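Local structure of GH62 arabinofuranosidase (Podospora anserina, 4N4B) at residues Ser179-Asp182 with Asn183-Tyr187; Glu190-Leu193 with Glu194-Pro197. The protein hydrolyses terminal non-reducing alpha-L-arabinofuranoside residues, probably those on xylan, as a beta-propeller enzyme that binds calcium. One frame throughout, in Å; residues are numbered along the deposited sequence. Where two conformers were deposited one is given.

Contact 1 of 2, residues Ser179-Asp182 with Asn183-Tyr187; sequences SSDD and NGQLY
Asp-181 OD1 is gripped by two backbone N-H groups of the turn that follows it, Asn-183 N at 2.9 Å and Gln-185 N at 3.1 Å. The two donors reach it from opposite faces of the carboxylate plane: Gln-185 N comes in on the syn side, whereas Asn-183 N stands well above the plane, 51° out of it. The bond to Asn-183, two residues on, closes an Asx turn, and the one to Gln-185 carries the same carboxylate across to the next strand. Water 2 also donates to OD1 and accepts from Gly-184 N, linking the third N-H of the turn to the same oxygen. CG lies between the backbone N and the carbonyl carbon of Asp-181 (chi1 59°), which turns the carboxylate in over the loop.

The other oxygen, OD2, takes the hydroxyl of Tyr-187, with OH at 2.7 Å. Ring and carboxylate planes stand 87° apart, and Asp-181 CB lies in the ring plane at its edge. On the same face of the sheet, Ser-179 OG packs 3.7 Å from Tyr-187 CB while bonding Trp-163. The strands themselves are joined at the hydrogen-bonded pair Ser-179/Tyr-187, with Tyr-187 N to Ser-179 O at 2.8 Å and the return bond, Ser-179 N to Tyr-187 O, longer at 3.1 Å. Beside it lies the non-hydrogen-bonded pair Ser-180/Leu-186, next to which water 1 connects Ser-180 OG with Gln-185 O.

These are strands 174-180 and 185-192, the two middle strands of a four-stranded propeller blade, meeting in a hairpin. With backbone N-H groups, a water and a phenol all donating to it, the buried carboxylate of Asp-181 is probably kept in its anionic form and pins the turn to the strand.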
loop_
_atom_site.group_PDB
_atom_site.type_symbol
_atom_site.label_atom_id
_atom_site.label_comp_id
_atom_site.label_asym_id
_atom_site.label_seq_id
_atom_site.Cartn_x
_atom_site.Cartn_y
_atom_site.Cartn_z
ATOM N N SER A 179 -8.494 -2.009 6.690
ATOM C CA SER A 179 -9.144 -1.806 5.404
ATOM C C SER A 179 -9.920 -0.543 5.415
ATOM O O SER A 179 -10.146 0.081 6.488
ATOM C CB SER A 179 -10.028 -2.988 5.058
ATOM O OG SER A 179 -11.175 -3.114 5.948
ATOM N N SER A 180 -10.249 -0.005 4.265
ATOM C CA SER A 180 -10.929 1.269 4.109
ATOM C C SER A 180 -12.200 1.005 3.302
ATOM O O SER A 180 -12.464 0.023 2.679
ATOM C CB SER A 180 -10.061 2.227 3.264
ATOM O OG SER A 180 -8.880 2.589 3.954
ATOM N N ASP A 181 -13.085 2.012 3.380
ATOM C CA ASP A 181 -14.368 1.995 2.637
ATOM C C ASP A 181 -14.570 3.104 1.624
ATOM O O ASP A 181 -15.625 3.199 1.065
ATOM C CB ASP A 181 -15.610 1.902 3.543
ATOM C CG ASP A 181 -15.738 3.041 4.545
ATOM O OD1 ASP A 181 -14.997 4.002 4.485
ATOM O OD2 ASP A 181 -16.622 2.918 5.373
ATOM N N ASP A 182 -13.558 3.941 1.420
ATOM C CA ASP A 182 -13.687 5.082 0.522
ATOM C C ASP A 182 -14.796 6.009 1.013
ATOM O O ASP A 182 -15.399 6.744 0.233
ATOM C CB ASP A 182 -13.982 4.614 -0.904
ATOM C CG ASP A 182 -12.721 4.354 -1.704
ATOM O OD1 ASP A 182 -11.617 4.492 -1.137
ATOM O OD2 ASP A 182 -12.835 4.011 -2.899
ATOM N N ASN A 183 -15.055 5.958 2.316
ATOM C CA ASN A 183 -16.134 6.779 2.956
ATOM C C ASN A 183 -15.731 7.337 4.214
ATOM O O ASN A 183 -16.600 7.871 4.936
ATOM C CB ASN A 183 -17.430 5.994 3.049
ATOM C CG ASN A 183 -18.639 6.905 3.100
ATOM O OD1 ASN A 183 -18.674 7.889 2.353
ATOM N ND2 ASN A 183 -19.621 6.500 3.827
ATOM N N GLY A 184 -14.460 7.340 4.564
ATOM C CA GLY A 184 -13.938 7.977 5.738
ATOM C C GLY A 184 -13.724 7.120 6.949
ATOM O O GLY A 184 -13.317 7.552 7.957
ATOM N N GLN A 185 -13.926 5.793 6.785
ATOM C CA GLN A 185 -13.593 4.889 7.888
ATOM C C GLN A 185 -12.330 4.099 7.584
ATOM O O GLN A 185 -12.027 3.787 6.392
ATOM C CB GLN A 185 -14.652 3.855 8.134
ATOM C CG GLN A 185 -15.956 4.331 8.793
ATOM C CD GLN A 185 -16.689 5.404 8.054
ATOM O OE1 GLN A 185 -17.139 5.248 6.917
ATOM N NE2 GLN A 185 -16.781 6.504 8.732
ATOM N N LEU A 186 -11.565 3.849 8.588
ATOM C CA LEU A 186 -10.456 2.902 8.617
ATOM C C LEU A 186 -10.844 1.815 9.578
ATOM O O LEU A 186 -11.046 2.131 10.781
ATOM C CB LEU A 186 -9.167 3.562 9.043
ATOM C CG LEU A 186 -7.920 2.662 9.046
ATOM C CD1 LEU A 186 -7.429 2.147 7.724
ATOM C CD2 LEU A 186 -6.767 3.338 9.770
ATOM N N TYR A 187 -10.946 0.546 9.121
ATOM C CA TYR A 187 -11.375 -0.607 9.925
ATOM C C TYR A 187 -10.184 -1.426 10.359
ATOM O O TYR A 187 -9.253 -1.481 9.683
ATOM C CB TYR A 187 -12.329 -1.481 9.120
ATOM C CG TYR A 187 -13.566 -0.773 8.674
ATOM C CD1 TYR A 187 -14.624 -0.581 9.526
ATOM C CD2 TYR A 187 -13.674 -0.299 7.415
ATOM C CE1 TYR A 187 -15.741 0.125 9.120
ATOM C CE2 TYR A 187 -14.788 0.407 7.011
ATOM C CZ TYR A 187 -15.834 0.578 7.862
ATOM O OH TYR A 187 -16.934 1.280 7.449
HETATM O O HOH W 1 -9.527 4.799 5.466
HETATM O O HOH W 2 -12.391 5.276 3.823
HETATM O O HOH W 3 -17.860 7.417 -0.908
#

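Contact 2 of 2, residues Glu190-Leu193 with Glu194-Pro197; sequences ETSL and EQFP
The carbonyl of Ser-192 accepts two backbone N-H groups, Gln-195 N at 3.1 Å and Phe-196 N at 3.0 Å, so the chain leaving strand 185-192 curls through one helical turn, as the backbone angles of Leu-193 to Gln-195 confirm. The two donors use the oxygen differently: Phe-196 N lies nearly along the C=O axis, while Gln-195 N sits above the carbonyl plane, 66° out of it.

Ser-192 OG faces into this turn, held between its own backbone N and carbonyl carbon (chi1 76°), where Gln-195 N makes a weak bond to it. In the conformer of Gln-195 given, one of two modelled, NE2 also donates to OG at 2.8 Å, with the hydroxyl close to the amide plane. With an alanine here the amide of Gln-195, in this conformer, would probably lose its partner and be freer to turn, and the weak bond from Gln-195 N would go too, though the two bonds to the carbonyl need no side chain.

Thr-191 meets the turn with both branches. Its OG1, which bonds Asn-198 O, lies 3.5 Å from Gln-195 CB, and its methyl CG2 packs 3.9 Å from Phe-196 CA, near the plane of the aromatic ring at its edge. The peptide before Pro-197 is cis, and Pro-197 CB sits 3.9 Å above the centre of one face of the Phe-196 ring. Beyond the turn that ring meets Phe-110 and Tyr-117, so it reaches into the neighbouring blade. Water 4 donates to Leu-193 O, at 2.7 Å, and to Phe-196 O, spanning the two ends of the curl.

Paired side-chain and main-chain acceptance at Ser-192 is the pattern of an ST motif, with the OG bond its weaker half; here it ends the third strand of a propeller blade and starts the connection to the outermost strand, 204-208.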
loop_
_atom_site.group_PDB
_atom_site.type_symbol
_atom_site.label_atom_id
_atom_site.label_comp_id
_atom_site.label_asym_id
_atom_site.label_seq_id
_atom_site.Cartn_x
_atom_site.Cartn_y
_atom_site.Cartn_z
ATOM N N GLU A 190 -8.623 -8.318 14.197
ATOM C CA GLU A 190 -7.424 -8.998 14.706
ATOM C C GLU A 190 -7.732 -10.473 14.883
ATOM O O GLU A 190 -8.841 -10.905 15.076
ATOM C CB GLU A 190 -6.865 -8.309 15.947
ATOM C CG GLU A 190 -7.805 -8.305 17.139
ATOM C CD GLU A 190 -7.173 -7.617 18.343
ATOM O OE1 GLU A 190 -7.388 -6.442 18.536
ATOM O OE2 GLU A 190 -6.404 -8.369 19.058
ATOM N N THR A 191 -6.601 -11.173 14.997
ATOM C CA THR A 191 -6.565 -12.610 15.396
ATOM C C THR A 191 -5.254 -12.851 16.054
ATOM O O THR A 191 -4.329 -12.030 16.016
ATOM C CB THR A 191 -6.768 -13.484 14.181
ATOM O OG1 THR A 191 -7.096 -14.829 14.609
ATOM C CG2 THR A 191 -5.579 -13.497 13.209
ATOM N N SER A 192 -5.132 -14.005 16.745
ATOM C CA SER A 192 -3.841 -14.275 17.276
ATOM C C SER A 192 -2.826 -14.640 16.228
ATOM O O SER A 192 -3.179 -15.119 15.138
ATOM C CB SER A 192 -3.972 -15.471 18.285
ATOM O OG SER A 192 -4.113 -16.666 17.643
ATOM N N LEU A 193 -1.552 -14.481 16.555
ATOM C CA LEU A 193 -0.450 -14.849 15.732
ATOM C C LEU A 193 -0.565 -16.284 15.279
ATOM O O LEU A 193 -0.320 -16.658 14.118
ATOM C CB LEU A 193 0.934 -14.522 16.358
ATOM C CG LEU A 193 2.162 -14.801 15.510
ATOM C CD1 LEU A 193 2.225 -13.848 14.278
ATOM C CD2 LEU A 193 3.446 -14.696 16.333
ATOM N N GLU A 194 -0.932 -17.166 16.236
ATOM C CA GLU A 194 -1.009 -18.553 15.993
ATOM C C GLU A 194 -2.166 -19.002 15.134
ATOM O O GLU A 194 -2.079 -20.074 14.480
ATOM C CB GLU A 194 -1.012 -19.318 17.417
ATOM C CG GLU A 194 0.234 -19.018 18.327
ATOM C CD GLU A 194 0.281 -17.622 19.093
ATOM O OE1 GLU A 194 -0.693 -16.755 19.179
ATOM O OE2 GLU A 194 1.381 -17.353 19.678
ATOM N N GLN A 195 -3.210 -18.170 15.062
ATOM C CA GLN A 195 -4.383 -18.481 14.284
ATOM C C GLN A 195 -4.321 -17.907 12.830
ATOM O O GLN A 195 -4.938 -18.459 11.936
ATOM C CB GLN A 195 -5.602 -17.923 14.960
ATOM C CG GLN A 195 -6.014 -18.606 16.295
ATOM C CD GLN A 195 -7.188 -17.791 16.798
ATOM O OE1 GLN A 195 -8.290 -17.921 16.279
ATOM N NE2 GLN A 195 -6.921 -16.777 17.613
ATOM N N PHE A 196 -3.523 -16.862 12.676
ATOM C CA PHE A 196 -3.419 -16.175 11.365
ATOM C C PHE A 196 -3.202 -17.191 10.271
ATOM O O PHE A 196 -2.329 -18.069 10.402
ATOM C CB PHE A 196 -2.312 -15.187 11.447
ATOM C CG PHE A 196 -2.189 -14.395 10.122
ATOM C CD1 PHE A 196 -1.415 -14.871 9.089
ATOM C CD2 PHE A 196 -2.899 -13.229 9.947
ATOM C CE1 PHE A 196 -1.302 -14.127 7.867
ATOM C CE2 PHE A 196 -2.850 -12.502 8.720
ATOM C CZ PHE A 196 -2.025 -12.967 7.728
ATOM N N PRO A 197 -3.910 -17.111 9.120
ATOM C CA PRO A 197 -4.823 -16.041 8.697
ATOM C C PRO A 197 -6.241 -16.180 9.156
ATOM O O PRO A 197 -7.116 -15.347 8.818
ATOM C CB PRO A 197 -4.731 -16.124 7.175
ATOM C CG PRO A 197 -4.557 -17.622 6.917
ATOM C CD PRO A 197 -3.639 -18.055 8.026
HETATM O O HOH W 4 -0.300 -18.624 12.263
#

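Contacts 1 and 2 stand at opposite ends of strand 185-192, their centres about 22 Å apart, and they follow one another along the chain without touching. The hairpin turn of contact 1 is the inner end, its centre about 14 Å from that of the chain; the curl of contact 2 is the outer one, at about 21 Å between the same points. Contact 1 also lies nearer the bound calcium ion, about 9 Å from the side chain of Ser-180, which is about 8 Å from that of His-285, a residue seen to bind calcium in a structure of this protein. The side chain of Asp-182 is about 5 Å from a bound Tris molecule, probably from the crystallisation liquor. Contact 2 is peripheral packing away from these sites.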